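Local coordinates for protein S-adenosylmethionine:2-demethylmenaquinone methyltransferase (Geobacillus kaustophilus, PDB 2PCN) that belongs to the RraA-like family of compact alpha/beta proteins and forms one subunit of a three-chain assembly, at residues 128-132 with 133-137; 52-55 with 56-59. All coordinates share one frame; numbering follows the deposited sequence.

Interaction 1: residues 128-132 with 133-137; sequences VLEFG and GVRWE
Phe131 and Trp136 stack across a two-strand antiparallel hairpin whose turn, Phe131 to Val134, is of type I'. Their rings form an offset stack: the Phe131 ring and the five-membered ring of Trp136 have centroids 4.0 Å apart and planes at 14°. Trp136 NE1 sits over the centre of the phenyl face, while Phe131 CZ lies 3.5 Å from Trp136 CE2. On the opposite indole face rests Val134 CG1, so Trp136 is sandwiched within the hairpin itself. With chi1 at 67°, Phe131 CG stands between the backbone N and the carbonyl carbon, and from there the ring lies over the indole face, the two side chains crossing at about a right angle.

The hydrogen bonds follow the register. Leu129 and Trp136 exchange two backbone bonds, as do Phe131 and Val134. Phe131 O accepts a second donor as well: Trp136 NE1 reaches it at 3.1 Å with an N-H...O angle of 168°, and the oxygen lies close to the indole plane. Val134 N, 3.0 Å from the same Phe131 O, arrives from the opposite face of that carbonyl.

Charged groups occupy the other face of the hairpin. Arg135, extended from CG to NE, runs alongside Glu130; its NH1 makes a long salt bridge of 3.9 Å to Glu130 OE2. Its NE forms a shorter one with Glu137 OE2 at 3.2 Å, the hydrogen bond itself being weak. Val128 CG1 packs over the centre of the guanidinium face, 3.6 Å from Arg135 CZ.

The aromatic side faces the body of the subunit, where Val60 touches Leu129, Phe131 and Trp136, and His91 stacks on Phe131. Chemically, then, the hairpin has an apolar, buried side on which the indole N-H is satisfied by a carbonyl of the turn, and an exposed side bearing a salt-bridge network.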
loop_
_atom_site.group_PDB
_atom_site.type_symbol
_atom_site.label_atom_id
_atom_site.label_comp_id
_atom_site.label_asym_id
_atom_site.label_seq_id
_atom_site.Cartn_x
_atom_site.Cartn_y
_atom_site.Cartn_z
ATOM N N VAL A 128 -9.603 -7.781 -27.491
ATOM C CA VAL A 128 -8.780 -8.564 -26.583
ATOM C C VAL A 128 -7.752 -7.634 -25.951
ATOM O O VAL A 128 -7.061 -6.894 -26.650
ATOM C CB VAL A 128 -8.050 -9.700 -27.329
ATOM C CG1 VAL A 128 -7.141 -10.450 -26.371
ATOM C CG2 VAL A 128 -9.069 -10.651 -27.946
ATOM N N LEU A 129 -7.666 -7.660 -24.625
ATOM C CA LEU A 129 -6.722 -6.810 -23.918
ATOM C C LEU A 129 -5.501 -7.630 -23.536
ATOM O O LEU A 129 -5.587 -8.850 -23.372
ATOM C CB LEU A 129 -7.366 -6.233 -22.653
ATOM C CG LEU A 129 -8.722 -5.544 -22.812
ATOM C CD1 LEU A 129 -9.239 -5.147 -21.440
ATOM C CD2 LEU A 129 -8.594 -4.324 -23.716
ATOM N N GLU A 130 -4.366 -6.956 -23.397
ATOM C CA GLU A 130 -3.130 -7.623 -23.025
ATOM C C GLU A 130 -2.309 -6.806 -22.036
ATOM O O GLU A 130 -1.638 -5.848 -22.414
ATOM C CB GLU A 130 -2.288 -7.911 -24.271
ATOM C CG GLU A 130 -2.860 -8.986 -25.172
ATOM C CD GLU A 130 -2.057 -9.169 -26.445
ATOM O OE1 GLU A 130 -0.826 -9.357 -26.348
ATOM O OE2 GLU A 130 -2.659 -9.130 -27.540
ATOM N N PHE A 131 -2.376 -7.186 -20.764
ATOM C CA PHE A 131 -1.609 -6.513 -19.720
ATOM C C PHE A 131 -1.522 -7.403 -18.487
ATOM O O PHE A 131 -2.325 -8.324 -18.319
ATOM C CB PHE A 131 -2.234 -5.161 -19.345
ATOM C CG PHE A 131 -3.574 -5.268 -18.673
ATOM C CD1 PHE A 131 -4.748 -5.216 -19.419
ATOM C CD2 PHE A 131 -3.662 -5.405 -17.289
ATOM C CE1 PHE A 131 -5.997 -5.295 -18.796
ATOM C CE2 PHE A 131 -4.905 -5.486 -16.655
ATOM C CZ PHE A 131 -6.076 -5.430 -17.413
ATOM N N GLY A 132 -0.541 -7.128 -17.635
ATOM C CA GLY A 132 -0.365 -7.911 -16.424
ATOM C C GLY A 132 -0.040 -9.360 -16.719
ATOM O O GLY A 132 -0.264 -10.236 -15.884
ATOM N N GLY A 133 0.494 -9.608 -17.912
ATOM C CA GLY A 133 0.847 -10.959 -18.309
ATOM C C GLY A 133 -0.372 -11.817 -18.584
ATOM O O GLY A 133 -0.283 -13.045 -18.607
ATOM N N VAL A 134 -1.512 -11.172 -18.807
ATOM C CA VAL A 134 -2.756 -11.892 -19.061
ATOM C C VAL A 134 -3.458 -11.423 -20.333
ATOM O O VAL A 134 -3.395 -10.248 -20.696
ATOM C CB VAL A 134 -3.739 -11.730 -17.862
ATOM C CG1 VAL A 134 -5.126 -12.272 -18.216
ATOM C CG2 VAL A 134 -3.192 -12.461 -16.649
ATOM N N ARG A 135 -4.117 -12.357 -21.010
ATOM C CA ARG A 135 -4.873 -12.049 -22.219
ATOM C C ARG A 135 -6.327 -12.032 -21.759
ATOM O O ARG A 135 -6.872 -13.068 -21.375
ATOM C CB ARG A 135 -4.662 -13.145 -23.271
ATOM C CG ARG A 135 -5.363 -12.907 -24.601
ATOM C CD ARG A 135 -5.349 -14.183 -25.442
ATOM N NE ARG A 135 -5.943 -14.002 -26.764
ATOM C CZ ARG A 135 -5.386 -13.297 -27.743
ATOM N NH1 ARG A 135 -4.217 -12.702 -27.551
ATOM N NH2 ARG A 135 -5.996 -13.189 -28.917
ATOM N N TRP A 136 -6.941 -10.852 -21.779
ATOM C CA TRP A 136 -8.323 -10.684 -21.339
ATOM C C TRP A 136 -9.282 -10.691 -22.529
ATOM O O TRP A 136 -9.327 -9.734 -23.299
ATOM C CB TRP A 136 -8.469 -9.361 -20.576
ATOM C CG TRP A 136 -7.387 -9.123 -19.558
ATOM C CD1 TRP A 136 -6.088 -8.783 -19.807
ATOM C CD2 TRP A 136 -7.512 -9.211 -18.134
ATOM N NE1 TRP A 136 -5.396 -8.651 -18.626
ATOM C CE2 TRP A 136 -6.247 -8.908 -17.583
ATOM C CE3 TRP A 136 -8.572 -9.515 -17.269
ATOM C CZ2 TRP A 136 -6.011 -8.900 -16.201
ATOM C CZ3 TRP A 136 -8.338 -9.507 -15.895
ATOM C CH2 TRP A 136 -7.067 -9.201 -15.377
ATOM N N GLU A 137 -10.056 -11.764 -22.660
ATOM C CA GLU A 137 -10.998 -11.912 -23.766
ATOM C C GLU A 137 -12.457 -11.706 -23.377
ATOM O O GLU A 137 -12.888 -12.115 -22.303
ATOM C CB GLU A 137 -10.856 -13.305 -24.388
ATOM C CG GLU A 137 -9.529 -13.566 -25.078
ATOM C CD GLU A 137 -9.444 -14.973 -25.647
ATOM O OE1 GLU A 137 -10.418 -15.410 -26.295
ATOM O OE2 GLU A 137 -8.403 -15.636 -25.450
#

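Interaction 2: residues 52-55 with 56-59; sequences TVPP and GTVL
Thr57 is joined to Pro54 by a type II beta turn that leads out of helix 44-52 into strand 58-62. The acceptor is Pro54 O, which takes two donors from one residue. Thr57 OG1 donates at 2.7 Å to Pro54 O, and Thr57 N closes the turn with a longer bond of 3.3 Å to Pro54 O, its N-H...O angle 148°. Both reach the carbonyl from the same face of its plane, each tilted 32° from it. The hydroxyl can join the amide because chi1 of Thr57, -64°, sets OG1 beside its own backbone N. Gly56, with a positive phi, fits the third position of this turn.

Other polar groups are met from outside: Val53 O accepts from Arg83 NH1, Thr52 OG1 bonds to Glu48 O and Arg125 NH2, and backbone hydrogen bonds join Gly56 to Gly84 and Thr57 to Ala86.

Van der Waals contacts complete the turn. Val53 crosses Thr57 at about a right angle, with Val53 CG2 3.9 Å from Thr57 CB, and both side chains touch Ala35 of strand 30-38. Separately, Pro54 CD approaches the hydroxyl oxygen, Thr57 OG1, to 3.5 Å.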
loop_
_atom_site.group_PDB
_atom_site.type_symbol
_atom_site.label_atom_id
_atom_site.label_comp_id
_atom_site.label_asym_id
_atom_site.label_seq_id
_atom_site.Cartn_x
_atom_site.Cartn_y
_atom_site.Cartn_z
ATOM N N THR A 52 -24.204 -0.009 -20.575
ATOM C CA THR A 52 -24.791 -1.026 -21.442
ATOM C C THR A 52 -24.513 -2.506 -21.171
ATOM O O THR A 52 -25.304 -3.351 -21.585
ATOM C CB THR A 52 -24.417 -0.749 -22.908
ATOM O OG1 THR A 52 -22.990 -0.785 -23.046
ATOM C CG2 THR A 52 -24.931 0.624 -23.333
ATOM N N VAL A 53 -23.417 -2.842 -20.492
ATOM C CA VAL A 53 -23.129 -4.257 -20.243
ATOM C C VAL A 53 -24.169 -4.934 -19.339
ATOM O O VAL A 53 -24.821 -4.283 -18.525
ATOM C CB VAL A 53 -21.715 -4.461 -19.640
ATOM C CG1 VAL A 53 -20.664 -3.947 -20.608
ATOM C CG2 VAL A 53 -21.603 -3.751 -18.292
ATOM N N PRO A 54 -24.338 -6.259 -19.483
ATOM C CA PRO A 54 -25.301 -7.028 -18.686
ATOM C C PRO A 54 -24.994 -7.022 -17.192
ATOM O O PRO A 54 -23.847 -6.848 -16.787
ATOM C CB PRO A 54 -25.187 -8.439 -19.268
ATOM C CG PRO A 54 -24.733 -8.206 -20.668
ATOM C CD PRO A 54 -23.702 -7.121 -20.495
ATOM N N PRO A 55 -26.026 -7.211 -16.354
ATOM C CA PRO A 55 -25.829 -7.231 -14.902
ATOM C C PRO A 55 -24.881 -8.379 -14.548
ATOM O O PRO A 55 -24.898 -9.425 -15.201
ATOM C CB PRO A 55 -27.242 -7.473 -14.364
ATOM C CG PRO A 55 -28.116 -6.853 -15.418
ATOM C CD PRO A 55 -27.456 -7.324 -16.691
ATOM N N GLY A 56 -24.056 -8.183 -13.523
ATOM C CA GLY A 56 -23.127 -9.224 -13.114
ATOM C C GLY A 56 -21.783 -9.164 -13.820
ATOM O O GLY A 56 -20.844 -9.874 -13.454
ATOM N N THR A 57 -21.689 -8.310 -14.833
ATOM C CA THR A 57 -20.458 -8.156 -15.604
ATOM C C THR A 57 -19.332 -7.506 -14.809
ATOM O O THR A 57 -19.571 -6.699 -13.911
ATOM C CB THR A 57 -20.685 -7.262 -16.854
ATOM O OG1 THR A 57 -21.605 -7.897 -17.746
ATOM C CG2 THR A 57 -19.366 -7.011 -17.585
ATOM N N VAL A 58 -18.103 -7.875 -15.148
ATOM C CA VAL A 58 -16.920 -7.280 -14.548
ATOM C C VAL A 58 -16.260 -6.573 -15.727
ATOM O O VAL A 58 -15.809 -7.223 -16.669
ATOM C CB VAL A 58 -15.934 -8.329 -13.989
ATOM C CG1 VAL A 58 -14.613 -7.652 -13.639
ATOM C CG2 VAL A 58 -16.517 -8.984 -12.741
ATOM N N LEU A 59 -16.233 -5.246 -15.692
ATOM C CA LEU A 59 -15.623 -4.488 -16.775
ATOM C C LEU A 59 -14.120 -4.410 -16.558
ATOM O O LEU A 59 -13.663 -3.984 -15.498
ATOM C CB LEU A 59 -16.201 -3.071 -16.832
ATOM C CG LEU A 59 -15.705 -2.239 -18.022
ATOM C CD1 LEU A 59 -16.317 -2.779 -19.305
ATOM C CD2 LEU A 59 -16.082 -0.784 -17.839
#

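How the interactions relate
From the N terminus the chain passes helix 44-52 and first meets interaction 2, whose tight turn carries it directly into strand 58-62 of the mixed sheet. Some seventy residues later interaction 1 closes an equally short loop, the hairpin of strands 129-131 and 134-136. The two are in series, neither nesting nor crossing. Their centres are 18 Å apart and their nearest atoms about 7 Å, so they do not touch. Strand 58-62 links them: interaction 2 delivers its start, and Val60 and Asp62 further along carry side chains of the hairpin. Strand 30-38 likewise meets both, through Ala35 at the turn and Ile34, Thr36 and Asp38 under the hairpin.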